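Local coordinates for protein serine racemase (Enterococcus faecalis, PDB 4ECL) that is the cytoplasmic part of a membrane racemase of the alanine racemase family, combining a TIM-barrel domain with a C-terminal beta domain in a dimer, at residues G156-A164 and F174-F182; F288-Y298 and P347-S355. All coordinates share one frame; numbering follows the deposited sequence.

Interaction 1 (G156-A164 and F174-F182); sequences GIFTHLCAA and FTNKQIGSF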
ATOM      1  N   GLY A 156      27.465  15.726  -9.742  1.00 28.72           N
ATOM      2  CA  GLY A 156      26.492  15.805 -10.806  1.00 22.15           C
ATOM      3  C   GLY A 156      25.520  16.946 -10.656  1.00 24.28           C
ATOM      4  O   GLY A 156      25.445  17.606  -9.615  1.00 31.18           O
ATOM      5  N   ILE A 157      24.766  17.189 -11.714  1.00 21.05           N
ATOM      6  CA  ILE A 157      23.772  18.243 -11.716  1.00 22.78           C
ATOM      7  C   ILE A 157      22.629  17.738 -12.582  1.00 20.08           C
ATOM      8  O   ILE A 157      22.860  17.144 -13.629  1.00 25.95           O
ATOM      9  CB  ILE A 157      24.361  19.576 -12.244  1.00 25.05           C
ATOM     10  CG1 ILE A 157      23.258  20.584 -12.536  1.00 26.26           C
ATOM     11  CG2 ILE A 157      25.196  19.352 -13.474  1.00 26.16           C
ATOM     12  CD1 ILE A 157      23.782  21.996 -12.655  1.00 31.42           C
ATOM     13  N   PHE A 158      21.396  17.937 -12.135  1.00 21.95           N
ATOM     14  CA  PHE A 158      20.282  17.326 -12.833  1.00 23.55           C
ATOM     15  C   PHE A 158      18.978  18.079 -12.701  1.00 22.48           C
ATOM     16  O   PHE A 158      18.860  18.979 -11.868  1.00 22.49           O
ATOM     17  CB  PHE A 158      20.119  15.857 -12.406  1.00 23.05           C
ATOM     18  CG  PHE A 158      19.515  15.645 -11.027  1.00 23.11           C
ATOM     19  CD1 PHE A 158      20.293  15.751  -9.879  1.00 22.92           C
ATOM     20  CD2 PHE A 158      18.190  15.258 -10.894  1.00 21.21           C
ATOM     21  CE1 PHE A 158      19.748  15.521  -8.628  1.00 23.81           C
ATOM     22  CE2 PHE A 158      17.633  15.019  -9.643  1.00 21.55           C
ATOM     23  CZ  PHE A 158      18.406  15.145  -8.509  1.00 25.13           C
ATOM     24  N   THR A 159      18.013  17.704 -13.541  1.00 21.62           N
ATOM     25  CA  THR A 159      16.655  18.227 -13.456  1.00 26.28           C
ATOM     26  C   THR A 159      15.633  17.156 -13.859  1.00 28.67           C
ATOM     27  O   THR A 159      16.002  16.107 -14.380  1.00 30.44           O
ATOM     28  CB  THR A 159      16.489  19.512 -14.309  1.00 35.97           C
ATOM     29  OG1 THR A 159      15.264  20.185 -13.956  1.00 29.85           O
ATOM     30  CG2 THR A 159      16.517  19.185 -15.801  1.00 26.11           C
ATOM     31  N   HIS A 160      14.355  17.408 -13.588  1.00 27.61           N
ATOM     32  CA  HIS A 160      13.289  16.493 -13.975  1.00 26.48           C
ATOM     33  C   HIS A 160      12.372  17.172 -14.977  1.00 24.73           C
ATOM     34  O   HIS A 160      11.982  18.325 -14.780  1.00 24.11           O
ATOM     35  CB  HIS A 160      12.461  16.071 -12.754  1.00 34.44           C
ATOM     36  CG  HIS A 160      12.906  14.783 -12.131  1.00 46.84           C
ATOM     37  ND1 HIS A 160      13.925  14.714 -11.205  1.00 51.57           N
ATOM     38  CD2 HIS A 160      12.467  13.512 -12.301  1.00 53.23           C
ATOM     39  CE1 HIS A 160      14.095  13.458 -10.829  1.00 52.13           C
ATOM     40  NE2 HIS A 160      13.224  12.708 -11.482  1.00 56.24           N
ATOM     41  N   LEU A 161      12.017  16.457 -16.042  1.00 23.55           N
ATOM     42  CA  LEU A 161      11.069  16.970 -17.026  1.00 23.29           C
ATOM     43  C   LEU A 161       9.633  16.697 -16.595  1.00 27.68           C
ATOM     44  O   LEU A 161       9.311  15.605 -16.121  1.00 25.94           O
ATOM     45  CB  LEU A 161      11.336  16.356 -18.393  1.00 21.64           C
ATOM     46  CG  LEU A 161      12.757  16.559 -18.908  1.00 27.84           C
ATOM     47  CD1 LEU A 161      12.996  15.722 -20.185  1.00 23.30           C
ATOM     48  CD2 LEU A 161      13.023  18.050 -19.161  1.00 17.16           C
ATOM     49  N   CYS A 162       8.769  17.694 -16.762  1.00 25.85           N
ATOM     50  CA  CYS A 162       7.375  17.564 -16.355  1.00 29.95           C
ATOM     51  C   CYS A 162       6.541  16.641 -17.219  1.00 30.44           C
ATOM     52  O   CYS A 162       5.702  15.908 -16.710  1.00 35.69           O
ATOM     53  CB  CYS A 162       6.703  18.930 -16.339  1.00 25.53           C
ATOM     54  SG  CYS A 162       7.223  19.930 -14.956  1.00 35.46           S
ATOM     55  N   ALA A 163       6.743  16.701 -18.526  1.00 28.68           N
ATOM     56  CA  ALA A 163       5.793  16.098 -19.455  1.00 32.73           C
ATOM     57  C   ALA A 163       6.470  15.506 -20.684  1.00 28.41           C
ATOM     58  O   ALA A 163       6.002  15.688 -21.809  1.00 26.48           O
ATOM     59  CB  ALA A 163       4.757  17.141 -19.880  1.00 37.22           C
ATOM     60  N   ALA A 164       7.566  14.790 -20.465  1.00 25.67           N
ATOM     61  CA  ALA A 164       8.303  14.188 -21.560  1.00 28.48           C
ATOM     62  C   ALA A 164       7.487  13.051 -22.167  1.00 27.54           C
ATOM     63  O   ALA A 164       7.794  12.573 -23.260  1.00 23.37           O
ATOM     64  CB  ALA A 164       9.654  13.680 -21.074  1.00 26.70           C
ATOM     65  N   PHE A 174       6.842  23.037 -23.401  1.00 37.40           N
ATOM     66  CA  PHE A 174       7.290  23.169 -22.025  1.00 35.69           C
ATOM     67  C   PHE A 174       8.542  22.335 -21.796  1.00 36.54           C
ATOM     68  O   PHE A 174       9.460  22.754 -21.102  1.00 43.18           O
ATOM     69  CB  PHE A 174       6.191  22.743 -21.052  1.00 33.87           C
ATOM     70  CG  PHE A 174       6.460  23.132 -19.622  1.00 36.09           C
ATOM     71  CD1 PHE A 174       6.068  24.369 -19.145  1.00 39.35           C
ATOM     72  CD2 PHE A 174       7.105  22.263 -18.758  1.00 38.86           C
ATOM     73  CE1 PHE A 174       6.302  24.729 -17.831  1.00 39.90           C
ATOM     74  CE2 PHE A 174       7.344  22.617 -17.442  1.00 41.51           C
ATOM     75  CZ  PHE A 174       6.942  23.853 -16.978  1.00 39.29           C
ATOM     76  N   THR A 175       8.585  21.152 -22.391  1.00 33.41           N
ATOM     77  CA  THR A 175       9.733  20.278 -22.226  1.00 28.08           C
ATOM     78  C   THR A 175      10.971  20.896 -22.875  1.00 28.16           C
ATOM     79  O   THR A 175      12.079  20.834 -22.339  1.00 26.02           O
ATOM     80  CB  THR A 175       9.458  18.901 -22.836  1.00 28.63           C
ATOM     81  OG1 THR A 175       8.175  18.440 -22.398  1.00 28.44           O
ATOM     82  CG2 THR A 175      10.519  17.913 -22.409  1.00 28.95           C
ATOM     83  N   ASN A 176      10.776  21.498 -24.038  1.00 28.57           N
ATOM     84  CA  ASN A 176      11.886  22.123 -24.725  1.00 34.42           C
ATOM     85  C   ASN A 176      12.402  23.345 -23.969  1.00 37.46           C
ATOM     86  O   ASN A 176      13.608  23.624 -23.962  1.00 37.81           O
ATOM     87  CB  ASN A 176      11.506  22.465 -26.164  1.00 35.76           C
ATOM     88  CG  ASN A 176      11.544  21.258 -27.067  1.00 38.23           C
ATOM     89  OD1 ASN A 176      12.340  20.348 -26.856  1.00 33.59           O
ATOM     90  ND2 ASN A 176      10.677  21.236 -28.073  1.00 43.14           N
ATOM     91  N   LYS A 177      11.510  24.073 -23.312  1.00 37.25           N
ATOM     92  CA  LYS A 177      11.998  25.220 -22.557  1.00 41.44           C
ATOM     93  C   LYS A 177      12.655  24.752 -21.258  1.00 35.54           C
ATOM     94  O   LYS A 177      13.570  25.401 -20.768  1.00 32.94           O
ATOM     95  CB  LYS A 177      10.924  26.295 -22.334  1.00 50.76           C
ATOM     96  CG  LYS A 177       9.712  25.855 -21.538  1.00 64.55           C
ATOM     97  CD  LYS A 177       8.677  26.985 -21.405  1.00 74.43           C
ATOM     98  CE  LYS A 177       7.536  26.845 -22.421  1.00 76.35           C
ATOM     99  NZ  LYS A 177       6.297  27.565 -21.995  1.00 73.64           N
ATOM    100  N   GLN A 178      12.219  23.612 -20.717  1.00 27.88           N
ATOM    101  CA  GLN A 178      12.886  23.061 -19.536  1.00 28.05           C
ATOM    102  C   GLN A 178      14.323  22.710 -19.872  1.00 29.84           C
ATOM    103  O   GLN A 178      15.248  22.999 -19.115  1.00 32.15           O
ATOM    104  CB  GLN A 178      12.174  21.811 -19.010  1.00 28.28           C
ATOM    105  CG  GLN A 178      10.908  22.100 -18.241  1.00 30.43           C
ATOM    106  CD  GLN A 178      10.497  20.940 -17.360  1.00 33.03           C
ATOM    107  OE1 GLN A 178       9.535  20.236 -17.651  1.00 28.15           O
ATOM    108  NE2 GLN A 178      11.229  20.739 -16.268  1.00 34.57           N
ATOM    109  N   ILE A 179      14.499  22.077 -21.021  1.00 29.21           N
ATOM    110  CA  ILE A 179      15.822  21.689 -21.490  1.00 25.91           C
ATOM    111  C   ILE A 179      16.684  22.919 -21.792  1.00 28.19           C
ATOM    112  O   ILE A 179      17.855  22.992 -21.393  1.00 26.91           O
ATOM    113  CB  ILE A 179      15.690  20.788 -22.718  1.00 25.35           C
ATOM    114  CG1 ILE A 179      14.931  19.505 -22.317  1.00 22.21           C
ATOM    115  CG2 ILE A 179      17.057  20.498 -23.331  1.00 21.37           C
ATOM    116  CD1 ILE A 179      14.398  18.725 -23.491  1.00 27.34           C
ATOM    117  N   GLY A 180      16.092  23.888 -22.482  1.00 28.07           N
ATOM    118  CA  GLY A 180      16.783  25.128 -22.795  1.00 26.72           C
ATOM    119  C   GLY A 180      17.250  25.855 -21.542  1.00 28.93           C
ATOM    120  O   GLY A 180      18.390  26.328 -21.471  1.00 30.92           O
ATOM    121  N   SER A 181      16.372  25.944 -20.550  1.00 28.44           N
ATOM    122  CA  SER A 181      16.698  26.614 -19.297  1.00 32.38           C
ATOM    123  C   SER A 181      17.856  25.906 -18.624  1.00 30.32           C
ATOM    124  O   SER A 181      18.724  26.538 -18.033  1.00 27.45           O
ATOM    125  CB  SER A 181      15.500  26.595 -18.347  1.00 42.88           C
ATOM    126  OG  SER A 181      14.346  27.101 -18.986  1.00 51.07           O
ATOM    127  N   PHE A 182      17.855  24.581 -18.703  1.00 24.90           N
ATOM    128  CA  PHE A 182      18.866  23.795 -18.018  1.00 21.20           C
ATOM    129  C   PHE A 182      20.268  24.068 -18.569  1.00 27.90           C
ATOM    130  O   PHE A 182      21.225  24.237 -17.814  1.00 27.48           O
ATOM    131  CB  PHE A 182      18.539  22.300 -18.115  1.00 20.81           C
ATOM    132  CG  PHE A 182      19.469  21.436 -17.329  1.00 22.78           C
ATOM    133  CD1 PHE A 182      19.340  21.332 -15.952  1.00 27.55           C
ATOM    134  CD2 PHE A 182      20.470  20.725 -17.961  1.00 21.73           C
ATOM    135  CE1 PHE A 182      20.199  20.533 -15.221  1.00 28.05           C
ATOM    136  CE2 PHE A 182      21.333  19.933 -17.236  1.00 24.19           C
ATOM    137  CZ  PHE A 182      21.201  19.838 -15.865  1.00 24.31           C
TER
HETATM  138  O   HOH W   1       6.810  16.426 -24.234  1.00 25.08           O
HETATM  139  O   HOH W   2       8.400  18.739 -19.496  1.00 30.69           O

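Interaction 2 (F288-Y298 and P347-S355); sequences FPRNLSCGNSY and PMVAESAES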
ATOM      1  N   PHE A 288      -4.090  -4.852  -3.990  1.00 24.30           N
ATOM      2  CA  PHE A 288      -4.953  -5.029  -5.147  1.00 20.91           C
ATOM      3  C   PHE A 288      -6.157  -4.109  -4.939  1.00 26.75           C
ATOM      4  O   PHE A 288      -7.016  -4.381  -4.108  1.00 31.81           O
ATOM      5  CB  PHE A 288      -5.349  -6.503  -5.296  1.00 24.03           C
ATOM      6  CG  PHE A 288      -5.926  -6.849  -6.642  1.00 26.15           C
ATOM      7  CD1 PHE A 288      -5.131  -6.836  -7.778  1.00 31.63           C
ATOM      8  CD2 PHE A 288      -7.266  -7.201  -6.768  1.00 27.66           C
ATOM      9  CE1 PHE A 288      -5.659  -7.153  -9.015  1.00 29.09           C
ATOM     10  CE2 PHE A 288      -7.806  -7.524  -7.995  1.00 26.05           C
ATOM     11  CZ  PHE A 288      -6.999  -7.497  -9.127  1.00 29.98           C
ATOM     12  N   PRO A 289      -6.205  -2.995  -5.681  1.00 28.70           N
ATOM     13  CA  PRO A 289      -7.124  -1.872  -5.427  1.00 26.43           C
ATOM     14  C   PRO A 289      -8.602  -2.258  -5.318  1.00 24.57           C
ATOM     15  O   PRO A 289      -9.138  -2.931  -6.190  1.00 26.36           O
ATOM     16  CB  PRO A 289      -6.927  -0.977  -6.651  1.00 31.95           C
ATOM     17  CG  PRO A 289      -5.577  -1.337  -7.181  1.00 32.28           C
ATOM     18  CD  PRO A 289      -5.394  -2.786  -6.894  1.00 33.05           C
ATOM     19  N   ARG A 290      -9.254  -1.806  -4.255  1.00 25.32           N
ATOM     20  CA  ARG A 290     -10.663  -2.099  -4.039  1.00 19.70           C
ATOM     21  C   ARG A 290     -11.572  -1.611  -5.175  1.00 27.21           C
ATOM     22  O   ARG A 290     -12.626  -2.188  -5.413  1.00 23.90           O
ATOM     23  CB  ARG A 290     -11.118  -1.511  -2.709  1.00 22.05           C
ATOM     24  CG  ARG A 290     -12.494  -1.956  -2.281  1.00 26.84           C
ATOM     25  CD  ARG A 290     -12.860  -1.425  -0.902  1.00 39.18           C
ATOM     26  NE  ARG A 290     -14.197  -1.866  -0.528  1.00 51.31           N
ATOM     27  CZ  ARG A 290     -15.311  -1.186  -0.789  1.00 62.71           C
ATOM     28  NH1 ARG A 290     -15.246  -0.014  -1.417  1.00 65.33           N
ATOM     29  NH2 ARG A 290     -16.489  -1.674  -0.415  1.00 62.72           N
ATOM     30  N   ASN A 291     -11.165  -0.570  -5.899  1.00 25.15           N
ATOM     31  CA  ASN A 291     -12.004  -0.065  -6.989  1.00 27.42           C
ATOM     32  C   ASN A 291     -12.025  -0.987  -8.220  1.00 29.33           C
ATOM     33  O   ASN A 291     -12.733  -0.734  -9.194  1.00 31.49           O
ATOM     34  CB  ASN A 291     -11.642   1.379  -7.363  1.00 34.76           C
ATOM     35  CG  ASN A 291     -10.258   1.498  -7.979  1.00 41.74           C
ATOM     36  OD1 ASN A 291      -9.623   0.498  -8.308  1.00 43.68           O
ATOM     37  ND2 ASN A 291      -9.787   2.734  -8.146  1.00 38.99           N
ATOM     38  N   LEU A 292     -11.258  -2.067  -8.166  1.00 31.25           N
ATOM     39  CA  LEU A 292     -11.390  -3.131  -9.165  1.00 31.04           C
ATOM     40  C   LEU A 292     -12.616  -4.037  -8.905  1.00 35.43           C
ATOM     41  O   LEU A 292     -12.876  -4.976  -9.665  1.00 36.53           O
ATOM     42  CB  LEU A 292     -10.110  -3.967  -9.214  1.00 26.22           C
ATOM     43  CG  LEU A 292      -8.876  -3.191  -9.668  1.00 30.66           C
ATOM     44  CD1 LEU A 292      -7.612  -4.047  -9.624  1.00 26.05           C
ATOM     45  CD2 LEU A 292      -9.119  -2.637 -11.070  1.00 30.49           C
ATOM     46  N   SER A 293     -13.355  -3.743  -7.833  1.00 33.79           N
ATOM     47  CA  SER A 293     -14.526  -4.521  -7.432  1.00 36.60           C
ATOM     48  C   SER A 293     -15.579  -4.658  -8.534  1.00 39.56           C
ATOM     49  O   SER A 293     -15.626  -3.852  -9.462  1.00 28.88           O
ATOM     50  CB  SER A 293     -15.187  -3.896  -6.192  1.00 33.22           C
ATOM     51  OG  SER A 293     -14.468  -4.164  -4.995  1.00 30.18           O
ATOM     52  N   CYS A 294     -16.404  -5.703  -8.419  1.00 43.97           N
ATOM     53  CA  CYS A 294     -17.613  -5.889  -9.234  1.00 45.32           C
ATOM     54  C   CYS A 294     -17.433  -5.884 -10.756  1.00 45.91           C
ATOM     55  O   CYS A 294     -18.120  -5.138 -11.458  1.00 46.85           O
ATOM     56  CB  CYS A 294     -18.669  -4.849  -8.860  1.00 49.85           C
ATOM     57  SG  CYS A 294     -18.694  -4.452  -7.114  1.00 79.51           S
ATOM     58  N   GLY A 295     -16.533  -6.723 -11.261  1.00 45.19           N
ATOM     59  CA  GLY A 295     -16.349  -6.852 -12.696  1.00 47.44           C
ATOM     60  C   GLY A 295     -15.419  -5.809 -13.301  1.00 48.19           C
ATOM     61  O   GLY A 295     -15.185  -5.792 -14.516  1.00 45.22           O
ATOM     62  N   ASN A 296     -14.874  -4.943 -12.456  1.00 43.44           N
ATOM     63  CA  ASN A 296     -13.929  -3.939 -12.934  1.00 48.14           C
ATOM     64  C   ASN A 296     -12.554  -4.515 -13.264  1.00 46.14           C
ATOM     65  O   ASN A 296     -11.652  -3.795 -13.700  1.00 45.72           O
ATOM     66  CB  ASN A 296     -13.846  -2.763 -11.964  1.00 52.22           C
ATOM     67  CG  ASN A 296     -15.030  -1.844 -12.099  1.00 58.97           C
ATOM     68  OD1 ASN A 296     -15.473  -1.560 -13.212  1.00 57.22           O
ATOM     69  ND2 ASN A 296     -15.572  -1.393 -10.972  1.00 65.48           N
ATOM     70  N   SER A 297     -12.416  -5.821 -13.058  1.00 42.85           N
ATOM     71  CA  SER A 297     -11.303  -6.587 -13.594  1.00 38.69           C
ATOM     72  C   SER A 297     -11.664  -8.076 -13.580  1.00 37.51           C
ATOM     73  O   SER A 297     -12.712  -8.479 -13.061  1.00 35.52           O
ATOM     74  CB  SER A 297     -10.009  -6.335 -12.810  1.00 37.50           C
ATOM     75  OG  SER A 297      -8.859  -6.548 -13.637  1.00 38.44           O
ATOM     76  N   TYR A 298     -10.795  -8.886 -14.166  1.00 28.97           N
ATOM     77  CA  TYR A 298     -10.953 -10.326 -14.135  1.00 26.12           C
ATOM     78  C   TYR A 298      -9.602 -10.915 -13.769  1.00 25.52           C
ATOM     79  O   TYR A 298      -8.598 -10.213 -13.759  1.00 26.96           O
ATOM     80  CB  TYR A 298     -11.413 -10.843 -15.502  1.00 25.63           C
ATOM     81  CG  TYR A 298     -10.513 -10.426 -16.653  1.00 29.84           C
ATOM     82  CD1 TYR A 298      -9.367 -11.146 -16.956  1.00 34.84           C
ATOM     83  CD2 TYR A 298     -10.811  -9.308 -17.431  1.00 30.71           C
ATOM     84  CE1 TYR A 298      -8.540 -10.771 -18.003  1.00 37.62           C
ATOM     85  CE2 TYR A 298      -9.986  -8.924 -18.479  1.00 35.24           C
ATOM     86  CZ  TYR A 298      -8.853  -9.661 -18.758  1.00 38.79           C
ATOM     87  OH  TYR A 298      -8.021  -9.298 -19.792  1.00 44.54           O
ATOM     88  N   PRO A 347      -0.363  -2.275 -17.061  1.00 24.09           N
ATOM     89  CA  PRO A 347      -1.094  -1.084 -17.510  1.00 29.59           C
ATOM     90  C   PRO A 347      -2.609  -1.270 -17.665  1.00 26.97           C
ATOM     91  O   PRO A 347      -3.347  -0.335 -17.340  1.00 27.35           O
ATOM     92  CB  PRO A 347      -0.441  -0.752 -18.859  1.00 31.21           C
ATOM     93  CG  PRO A 347       0.940  -1.268 -18.728  1.00 30.80           C
ATOM     94  CD  PRO A 347       0.837  -2.520 -17.885  1.00 25.45           C
HETATM   95  N   MSE A 348      -3.062  -2.435 -18.128  1.00 21.66           N
HETATM   96  CA  MSE A 348      -4.491  -2.697 -18.259  1.00 22.40           C
HETATM   97  C   MSE A 348      -5.189  -2.630 -16.890  1.00 26.20           C
HETATM   98  O   MSE A 348      -6.300  -2.092 -16.751  1.00 25.82           O
HETATM   99  CB  MSE A 348      -4.730  -4.087 -18.894  1.00 30.95           C
HETATM  100  CG  MSE A 348      -4.384  -4.181 -20.384  1.00 26.74           C
HETATM  101 SE   MSE A 348      -4.139  -6.039 -21.008  0.78 38.05          SE
HETATM  102  CE  MSE A 348      -5.993  -6.646 -20.942  1.00 43.91           C
ATOM    103  N   VAL A 349      -4.534  -3.191 -15.881  1.00 19.54           N
ATOM    104  CA  VAL A 349      -5.110  -3.236 -14.552  1.00 18.63           C
ATOM    105  C   VAL A 349      -5.147  -1.822 -13.986  1.00 26.86           C
ATOM    106  O   VAL A 349      -6.115  -1.441 -13.340  1.00 24.60           O
ATOM    107  CB  VAL A 349      -4.340  -4.211 -13.619  1.00 28.71           C
ATOM    108  CG1 VAL A 349      -4.820  -4.102 -12.175  1.00 17.62           C
ATOM    109  CG2 VAL A 349      -4.505  -5.650 -14.107  1.00 24.51           C
ATOM    110  N   ALA A 350      -4.100  -1.042 -14.266  1.00 24.05           N
ATOM    111  CA  ALA A 350      -4.010   0.308 -13.756  1.00 23.36           C
ATOM    112  C   ALA A 350      -5.084   1.166 -14.417  1.00 25.71           C
ATOM    113  O   ALA A 350      -5.710   1.996 -13.769  1.00 25.15           O
ATOM    114  CB  ALA A 350      -2.625   0.875 -13.992  1.00 21.59           C
ATOM    115  N   GLU A 351      -5.321   0.950 -15.707  1.00 25.22           N
ATOM    116  CA  GLU A 351      -6.391   1.678 -16.374  1.00 26.16           C
ATOM    117  C   GLU A 351      -7.750   1.332 -15.748  1.00 31.20           C
ATOM    118  O   GLU A 351      -8.575   2.213 -15.520  1.00 33.74           O
ATOM    119  CB  GLU A 351      -6.382   1.403 -17.874  1.00 30.44           C
ATOM    120  CG  GLU A 351      -7.429   2.172 -18.659  1.00 45.48           C
ATOM    121  CD  GLU A 351      -7.263   2.016 -20.168  1.00 64.24           C
ATOM    122  OE1 GLU A 351      -6.149   2.287 -20.680  1.00 68.52           O
ATOM    123  OE2 GLU A 351      -8.244   1.621 -20.843  1.00 67.98           O
ATOM    124  N   SER A 352      -7.964   0.050 -15.446  1.00 32.10           N
ATOM    125  CA  SER A 352      -9.213  -0.407 -14.842  1.00 29.26           C
ATOM    126  C   SER A 352      -9.400   0.183 -13.463  1.00 30.88           C
ATOM    127  O   SER A 352     -10.529   0.390 -13.025  1.00 36.47           O
ATOM    128  CB  SER A 352      -9.239  -1.937 -14.718  1.00 25.30           C
ATOM    129  OG  SER A 352      -9.282  -2.573 -15.978  1.00 30.74           O
ATOM    130  N   ALA A 353      -8.287   0.430 -12.773  1.00 31.74           N
ATOM    131  CA  ALA A 353      -8.322   0.968 -11.417  1.00 28.84           C
ATOM    132  C   ALA A 353      -8.350   2.491 -11.434  1.00 35.41           C
ATOM    133  O   ALA A 353      -8.261   3.127 -10.379  1.00 33.79           O
ATOM    134  CB  ALA A 353      -7.127   0.473 -10.617  1.00 19.16           C
ATOM    135  N   GLU A 354      -8.475   3.058 -12.635  1.00 36.26           N
ATOM    136  CA  GLU A 354      -8.433   4.506 -12.837  1.00 40.76           C
ATOM    137  C   GLU A 354      -7.182   5.116 -12.213  1.00 40.19           C
ATOM    138  O   GLU A 354      -7.230   6.141 -11.536  1.00 33.82           O
ATOM    139  CB  GLU A 354      -9.704   5.172 -12.312  1.00 46.57           C
ATOM    140  CG  GLU A 354     -10.909   4.894 -13.190  1.00 57.02           C
ATOM    141  CD  GLU A 354     -12.104   5.741 -12.823  1.00 71.31           C
ATOM    142  OE1 GLU A 354     -12.279   6.038 -11.620  1.00 76.86           O
ATOM    143  OE2 GLU A 354     -12.867   6.115 -13.742  1.00 75.80           O
ATOM    144  N   SER A 355      -6.057   4.464 -12.466  1.00 39.55           N
ATOM    145  CA  SER A 355      -4.801   4.828 -11.845  1.00 35.03           C
ATOM    146  C   SER A 355      -3.716   4.824 -12.915  1.00 32.58           C
ATOM    147  O   SER A 355      -4.003   4.924 -14.107  1.00 29.86           O
ATOM    148  CB  SER A 355      -4.489   3.825 -10.729  1.00 33.78           C
ATOM    149  OG  SER A 355      -3.184   3.983 -10.206  1.00 36.94           O
TER
HETATM  150  O   HOH W   3      -8.888  -5.008 -16.308  1.00 36.41           O

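Interaction 1 (G156-A164 and F174-F182)
Ala164 and Thr175 lie at one end of this contact, Thr159 and Phe182 at the other, and the two segments run in opposite directions. The CA atoms of Ala164 and Thr175 are 6.3 Å apart. This is the strand-to-helix part of a beta-alpha-beta unit of the TIM-barrel domain, formed by strand 152-158, helix 169-191 and strand 198-200.

The amide of Gln178 spans the loop backbone around Leu161. Its OE1 accepts from Cys162 N at 2.8 Å, nearly straight at 170° and on a lone pair. NE2 gives a more bent bond to His160 O at 2.9 Å and also pairs with Thr128 OG1. Both ends of the amide are thus used, which fixes its rotation. A water donates to Gln178 OE1 and Thr175 OG1 and accepts from Ala163 N. Thr175 OG1 is also bonded to Asp171 O.

Phe182 has CG anti to its backbone N (chi1 -175°), which sends the ring to the strand. CZ meets Ile157 O at the ring edge, while Thr159 CG2 approaches CD1 obliquely at 3.5 Å. The methyls of Leu161 pack on Thr175 CG2, Gln178 CB and Ile179 CG1. The Phe174 ring stacks on Tyr265 of the second subunit, and Cys162 SG comes to it obliquely, 3.7 Å from Phe174 CE2.

Interaction 2 (F288-Y298 and P347-S355)
Ala353, Ser352 and Val349 bring the end of helix 346-352 against the loop 288-298. Ala353 is met from several sides. Its CB touches Leu292 CD2 at 3.7 Å and, more loosely, Pro289 CG. Asn291 reaches Ala353 with its side-chain amide. CG of Asn291 sits between the backbone N and the carbonyl carbon (chi1 67°), and ND2 bonds to Ala353 O at 2.7 Å. This bond is bent, 133° at the hydrogen, and the donor lies above the carbonyl plane. The other amide atom, Asn291 OD1, rests 3.4 Å from Ala353 CB. It is buried here with no polar partner in the model.

Ser352 presents CB rather than its hydroxyl to the loop: CB lies 3.2 Å from Asn296 O and also touches Leu292 CD2. Its OG is joined to Ser297 OG through a water.

Val349 uses CG1. This methyl meets Leu292 CD1 at 3.8 Å, the two side chains crossing at about a right angle. Leu292 CD1 also lies over one face of the Phe288 ring, toward its rim, and Leu360 of helix 357-362 packs on Val349. One turn before Ser352, CE of Met348, a selenomethionine, touches Tyr298 OH at 3.5 Å.

Within the C-terminal domain of the alanine racemase family, the contact ties the loop leading into strand 298-301 to the end of helix 346-352. That helix ends in a Schellman motif, with Glu354 at positive phi as C-prime residue, Ser355 N bonded to Ala350 O and Glu354 N to Glu351 O.

In the fold
From the N terminus, strand 7-11 joins the mixed sheet of the C-terminal domain, and the chain then builds the parallel strands and helices of the barrel. Interaction 1 closes a short loop there, with nine residues between segments 156-164 and 174-182. The chain completes the barrel, then returns to the beta domain. Interaction 2 closes a longer loop of 48 residues, which includes strands 304-309, 317-320 and 332-334. It ties the approach to strand 298-301 to helix 346-352. The two contacts follow in series, neither nested nor crossed. The centres of interactions 1 and 2 are about 33 Å apart. Both touch the second subunit; in interaction 2, Arg290 N bonds to Glu359 of that subunit.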